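PDB 4DKW: terminase, large subunit from Enterobacteria phage P22, which drives viral DNA into empty capsids as an ATP-powered packaging motor and cuts the genome to start and finish each packaging round. Local coordinates for residues 35-46 with 56-66. Residues are numbered along the deposited sequence; the frame is centred on the assembly and turned at random.
Sequences GWNHPQAHIQLW and LARVWKKSENT. With SO4 (sulfate ion), chain G.
A beta hairpin of the RNase H-like nuclease domain pairs strand 40-46 with strand 56-62, antiparallel, and a classic beta bulge illustrates how one extra residue can be absorbed without breaking the ladder. Regular pairing runs from Gln40 with Lys62 to Gln44 with Arg58. There Gln44 O takes two backbone donors, Ala57 N at 2.9 Å and, weakly, Arg58 N at 3.3 Å. The bulge sets the Ala57 methyl over the face of the Trp46 indole, with CB 3.5 Å from the centroid of the five-membered ring. That indole is also held from its edge: NE1 donates an almost straight bond (173°) to Gln44 OE1, 2.8 Å away, nearly in the ring plane. Gln44 reaches it with CG anti to the backbone N (chi1 -179°) and an extended chain, lying alongside Arg58.

At the loop end of the ladder, the Gln40 amide meets the edge of Trp60, CD lying 3.5 Å from CZ3 with the two planes 70° apart; Gln40 OE1 is hydrogen-bonded to Tyr104 and Gln32. On the face that carries Ala41 and Ile43, the extended Lys61 chain runs alongside Pro39, CB next to CE, and its ammonium forms a salt bridge with Glu153. Beyond the strands, Glu64 N donates a hydrogen bond to Trp36 O, and Glu64 CA sits squarely over the six-membered ring of Trp36, 3.7 Å from its centroid. A water accepts from both Gln40 NE2 and Asn65 N.

Strand 27-33 pairs along the far edge of 40-46, bringing Ala41 beside Asp33, while helix 171-181 brings Asp171 to Pro39; both aspartates are catalytic and bind magnesium. The same helix packs against Ile43, Leu56 and Val59, while helix 67-78 covers the opposite face at Gln40, Arg58 and Trp60.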
loop_
_atom_site.group_PDB
_atom_site.type_symbol
_atom_site.label_atom_id
_atom_site.label_comp_id
_atom_site.label_asym_id
_atom_site.label_seq_id
_atom_site.Cartn_x
_atom_site.Cartn_y
_atom_site.Cartn_z
ATOM N N GLY A 35 5.747 1.555 11.383
ATOM C CA GLY A 35 5.601 2.760 12.184
ATOM C C GLY A 35 5.165 2.535 13.621
ATOM O O GLY A 35 4.257 1.747 13.886
ATOM N N TRP A 36 5.814 3.232 14.552
ATOM C CA TRP A 36 5.388 3.205 15.948
ATOM C C TRP A 36 4.798 4.557 16.390
ATOM O O TRP A 36 3.605 4.658 16.699
ATOM C CB TRP A 36 6.528 2.772 16.879
ATOM C CG TRP A 36 6.071 2.691 18.294
ATOM C CD1 TRP A 36 6.196 3.655 19.257
ATOM C CD2 TRP A 36 5.366 1.601 18.903
ATOM N NE1 TRP A 36 5.623 3.223 20.432
ATOM C CE2 TRP A 36 5.105 1.968 20.240
ATOM C CE3 TRP A 36 4.934 0.350 18.452
ATOM C CZ2 TRP A 36 4.432 1.130 21.125
ATOM C CZ3 TRP A 36 4.267 -0.483 19.336
ATOM C CH2 TRP A 36 4.021 -0.088 20.655
ATOM N N ASN A 37 5.638 5.590 16.419
ATOM C CA ASN A 37 5.164 6.941 16.708
ATOM C C ASN A 37 4.300 7.459 15.569
ATOM O O ASN A 37 3.261 8.086 15.797
ATOM C CB ASN A 37 6.335 7.888 16.951
ATOM C CG ASN A 37 7.116 7.538 18.203
ATOM O OD1 ASN A 37 6.546 7.097 19.206
ATOM N ND2 ASN A 37 8.434 7.722 18.148
ATOM N N HIS A 38 4.758 7.209 14.344
ATOM C CA HIS A 38 3.950 7.415 13.148
ATOM C C HIS A 38 3.033 6.212 12.995
ATOM O O HIS A 38 3.343 5.125 13.489
ATOM C CB HIS A 38 4.839 7.545 11.906
ATOM C CG HIS A 38 5.758 8.727 11.934
ATOM N ND1 HIS A 38 6.986 8.696 12.558
ATOM C CD2 HIS A 38 5.631 9.970 11.414
ATOM C CE1 HIS A 38 7.577 9.869 12.420
ATOM N NE2 HIS A 38 6.775 10.660 11.731
ATOM N N PRO A 39 1.893 6.397 12.323
ATOM C CA PRO A 39 1.032 5.229 12.114
ATOM C C PRO A 39 1.714 4.177 11.241
ATOM O O PRO A 39 2.448 4.521 10.321
ATOM C CB PRO A 39 -0.177 5.812 11.366
ATOM C CG PRO A 39 -0.185 7.260 11.746
ATOM C CD PRO A 39 1.261 7.648 11.868
ATOM N N GLN A 40 1.488 2.905 11.529
ATOM C CA GLN A 40 1.768 1.878 10.538
ATOM C C GLN A 40 0.527 1.692 9.658
ATOM O O GLN A 40 -0.586 2.080 10.038
ATOM C CB GLN A 40 2.157 0.560 11.212
ATOM C CG GLN A 40 1.041 -0.115 11.991
ATOM C CD GLN A 40 1.463 -1.474 12.517
ATOM O OE1 GLN A 40 1.635 -2.423 11.749
ATOM N NE2 GLN A 40 1.648 -1.571 13.828
ATOM N N ALA A 41 0.719 1.120 8.474
ATOM C CA ALA A 41 -0.409 0.771 7.614
ATOM C C ALA A 41 -0.246 -0.626 7.031
ATOM O O ALA A 41 0.848 -1.014 6.621
ATOM C CB ALA A 41 -0.582 1.803 6.492
ATOM N N HIS A 42 -1.331 -1.389 7.014
ATOM C CA HIS A 42 -1.362 -2.636 6.261
ATOM C C HIS A 42 -2.524 -2.567 5.275
ATOM O O HIS A 42 -3.657 -2.296 5.678
ATOM C CB HIS A 42 -1.532 -3.838 7.195
ATOM C CG HIS A 42 -1.254 -5.153 6.532
ATOM N ND1 HIS A 42 0.006 -5.707 6.488
ATOM C CD2 HIS A 42 -2.064 -6.000 5.860
ATOM C CE1 HIS A 42 -0.045 -6.851 5.827
ATOM N NE2 HIS A 42 -1.287 -7.055 5.443
ATOM N N ILE A 43 -2.248 -2.794 3.991
ATOM C CA ILE A 43 -3.274 -2.664 2.955
ATOM C C ILE A 43 -3.406 -3.939 2.151
ATOM O O ILE A 43 -2.531 -4.796 2.182
ATOM C CB ILE A 43 -2.991 -1.483 1.982
ATOM C CG1 ILE A 43 -1.694 -1.710 1.187
ATOM C CG2 ILE A 43 -2.927 -0.159 2.756
ATOM C CD1 ILE A 43 -1.834 -2.455 -0.187
ATOM N N GLN A 44 -4.509 -4.053 1.424
ATOM C CA GLN A 44 -4.682 -5.145 0.479
ATOM C C GLN A 44 -5.155 -4.578 -0.849
ATOM O O GLN A 44 -6.110 -3.801 -0.915
ATOM C CB GLN A 44 -5.664 -6.211 0.988
ATOM C CG GLN A 44 -5.835 -7.384 0.020
ATOM C CD GLN A 44 -6.597 -8.541 0.634
ATOM O OE1 GLN A 44 -7.773 -8.748 0.341
ATOM N NE2 GLN A 44 -5.930 -9.297 1.499
ATOM N N LEU A 45 -4.471 -4.983 -1.904
ATOM C CA LEU A 45 -4.743 -4.504 -3.229
ATOM C C LEU A 45 -5.202 -5.689 -4.067
ATOM O O LEU A 45 -4.626 -6.776 -3.980
ATOM C CB LEU A 45 -3.440 -3.924 -3.775
ATOM C CG LEU A 45 -3.362 -3.062 -5.020
ATOM C CD1 LEU A 45 -4.213 -1.792 -4.878
ATOM C CD2 LEU A 45 -1.898 -2.722 -5.236
ATOM N N TRP A 46 -6.258 -5.501 -4.854
ATOM C CA TRP A 46 -6.682 -6.535 -5.791
ATOM C C TRP A 46 -6.337 -6.067 -7.187
ATOM O O TRP A 46 -6.461 -4.877 -7.493
ATOM C CB TRP A 46 -8.183 -6.793 -5.700
ATOM C CG TRP A 46 -8.642 -7.265 -4.367
ATOM C CD1 TRP A 46 -7.865 -7.659 -3.317
ATOM C CD2 TRP A 46 -10.002 -7.389 -3.932
ATOM N NE1 TRP A 46 -8.654 -8.029 -2.255
ATOM C CE2 TRP A 46 -9.969 -7.875 -2.607
ATOM C CE3 TRP A 46 -11.243 -7.148 -4.540
ATOM C CZ2 TRP A 46 -11.137 -8.108 -1.875
ATOM C CZ3 TRP A 46 -12.400 -7.385 -3.811
ATOM C CH2 TRP A 46 -12.338 -7.860 -2.492
ATOM N N LEU A 56 -7.984 -0.979 -4.287
ATOM C CA LEU A 56 -7.503 -0.944 -2.924
ATOM C C LEU A 56 -8.679 -1.396 -2.065
ATOM O O LEU A 56 -9.617 -0.638 -1.846
ATOM C CB LEU A 56 -7.038 0.463 -2.556
ATOM C CG LEU A 56 -6.437 0.581 -1.156
ATOM C CD1 LEU A 56 -5.232 -0.342 -1.016
ATOM C CD2 LEU A 56 -6.048 2.018 -0.891
ATOM N N ALA A 57 -8.638 -2.649 -1.609
ATOM C CA ALA A 57 -9.807 -3.286 -1.005
ATOM C C ALA A 57 -9.837 -3.272 0.532
ATOM O O ALA A 57 -10.909 -3.296 1.127
ATOM C CB ALA A 57 -9.936 -4.716 -1.521
ATOM N N ARG A 58 -8.669 -3.261 1.171
ATOM C CA ARG A 58 -8.606 -3.247 2.629
ATOM C C ARG A 58 -7.520 -2.284 3.088
ATOM O O ARG A 58 -6.451 -2.233 2.496
ATOM C CB ARG A 58 -8.311 -4.643 3.191
ATOM C CG ARG A 58 -9.191 -5.767 2.673
ATOM C CD ARG A 58 -10.514 -5.783 3.386
ATOM N NE ARG A 58 -11.276 -6.993 3.087
ATOM C CZ ARG A 58 -12.178 -7.093 2.114
ATOM N NH1 ARG A 58 -12.442 -6.054 1.324
ATOM N NH2 ARG A 58 -12.822 -8.237 1.929
ATOM N N VAL A 59 -7.812 -1.520 4.140
ATOM C CA VAL A 59 -6.866 -0.571 4.723
ATOM C C VAL A 59 -6.973 -0.577 6.240
ATOM O O VAL A 59 -8.074 -0.508 6.790
ATOM C CB VAL A 59 -7.121 0.863 4.227
ATOM C CG1 VAL A 59 -6.431 1.866 5.122
ATOM C CG2 VAL A 59 -6.660 1.021 2.779
ATOM N N TRP A 60 -5.826 -0.671 6.909
ATOM C CA TRP A 60 -5.758 -0.554 8.357
ATOM C C TRP A 60 -4.588 0.359 8.701
ATOM O O TRP A 60 -3.475 0.170 8.212
ATOM C CB TRP A 60 -5.600 -1.931 9.008
ATOM C CG TRP A 60 -5.447 -1.905 10.517
ATOM C CD1 TRP A 60 -6.446 -1.800 11.446
ATOM C CD2 TRP A 60 -4.219 -2.012 11.260
ATOM N NE1 TRP A 60 -5.914 -1.826 12.720
ATOM C CE2 TRP A 60 -4.552 -1.959 12.631
ATOM C CE3 TRP A 60 -2.870 -2.143 10.896
ATOM C CZ2 TRP A 60 -3.588 -2.026 13.637
ATOM C CZ3 TRP A 60 -1.914 -2.210 11.896
ATOM C CH2 TRP A 60 -2.278 -2.152 13.252
ATOM N N LYS A 61 -4.848 1.364 9.527
ATOM C CA LYS A 61 -3.831 2.342 9.891
ATOM C C LYS A 61 -3.906 2.631 11.384
ATOM O O LYS A 61 -4.985 2.937 11.902
ATOM C CB LYS A 61 -4.058 3.626 9.099
ATOM C CG LYS A 61 -3.099 4.754 9.424
ATOM C CD LYS A 61 -3.379 5.961 8.540
ATOM C CE LYS A 61 -2.470 7.122 8.905
ATOM N NZ LYS A 61 -2.596 8.220 7.924
ATOM N N LYS A 62 -2.772 2.525 12.079
ATOM C CA LYS A 62 -2.766 2.705 13.526
ATOM C C LYS A 62 -1.391 3.020 14.110
ATOM O O LYS A 62 -0.387 2.412 13.728
ATOM C CB LYS A 62 -3.361 1.480 14.233
ATOM C CG LYS A 62 -4.248 1.846 15.417
ATOM C CD LYS A 62 -4.661 0.635 16.213
ATOM C CE LYS A 62 -5.701 1.002 17.255
ATOM N NZ LYS A 62 -5.205 2.013 18.234
ATOM N N SER A 63 -1.359 3.976 15.038
ATOM C CA SER A 63 -0.146 4.315 15.783
ATOM C C SER A 63 0.058 3.379 16.967
ATOM O O SER A 63 -0.896 2.830 17.518
ATOM C CB SER A 63 -0.208 5.755 16.305
ATOM O OG SER A 63 -0.243 6.705 15.256
ATOM N N GLU A 64 1.316 3.212 17.355
ATOM C CA GLU A 64 1.680 2.505 18.582
ATOM C C GLU A 64 1.068 1.113 18.715
ATOM O O GLU A 64 0.531 0.756 19.765
ATOM C CB GLU A 64 1.360 3.364 19.807
ATOM C CG GLU A 64 2.151 4.663 19.844
ATOM C CD GLU A 64 1.706 5.594 20.950
ATOM O OE1 GLU A 64 0.680 5.304 21.602
ATOM O OE2 GLU A 64 2.387 6.620 21.165
ATOM N N ASN A 65 1.145 0.345 17.633
ATOM C CA ASN A 65 0.782 -1.070 17.652
ATOM C C ASN A 65 1.972 -1.949 17.275
ATOM O O ASN A 65 2.763 -1.610 16.390
ATOM C CB ASN A 65 -0.397 -1.357 16.709
ATOM C CG ASN A 65 -1.748 -1.228 17.394
ATOM O OD1 ASN A 65 -1.914 -0.444 18.334
ATOM N ND2 ASN A 65 -2.721 -2.010 16.929
ATOM N N THR A 66 2.103 -3.076 17.961
ATOM C CA THR A 66 3.144 -4.032 17.636
ATOM C C THR A 66 2.729 -4.842 16.416
ATOM O O THR A 66 1.607 -4.704 15.923
ATOM C CB THR A 66 3.395 -4.992 18.810
ATOM O OG1 THR A 66 2.215 -5.766 19.049
ATOM C CG2 THR A 66 3.742 -4.219 20.066
HETATM S S SO4 G . -4.229 7.057 13.814
HETATM O O1 SO4 G . -4.035 7.616 12.480
HETATM O O2 SO4 G . -5.388 6.170 13.803
HETATM O O3 SO4 G . -3.043 6.303 14.203
HETATM O O4 SO4 G . -4.452 8.138 14.767
HETATM O O HOH W 1 1.497 1.028 14.999
#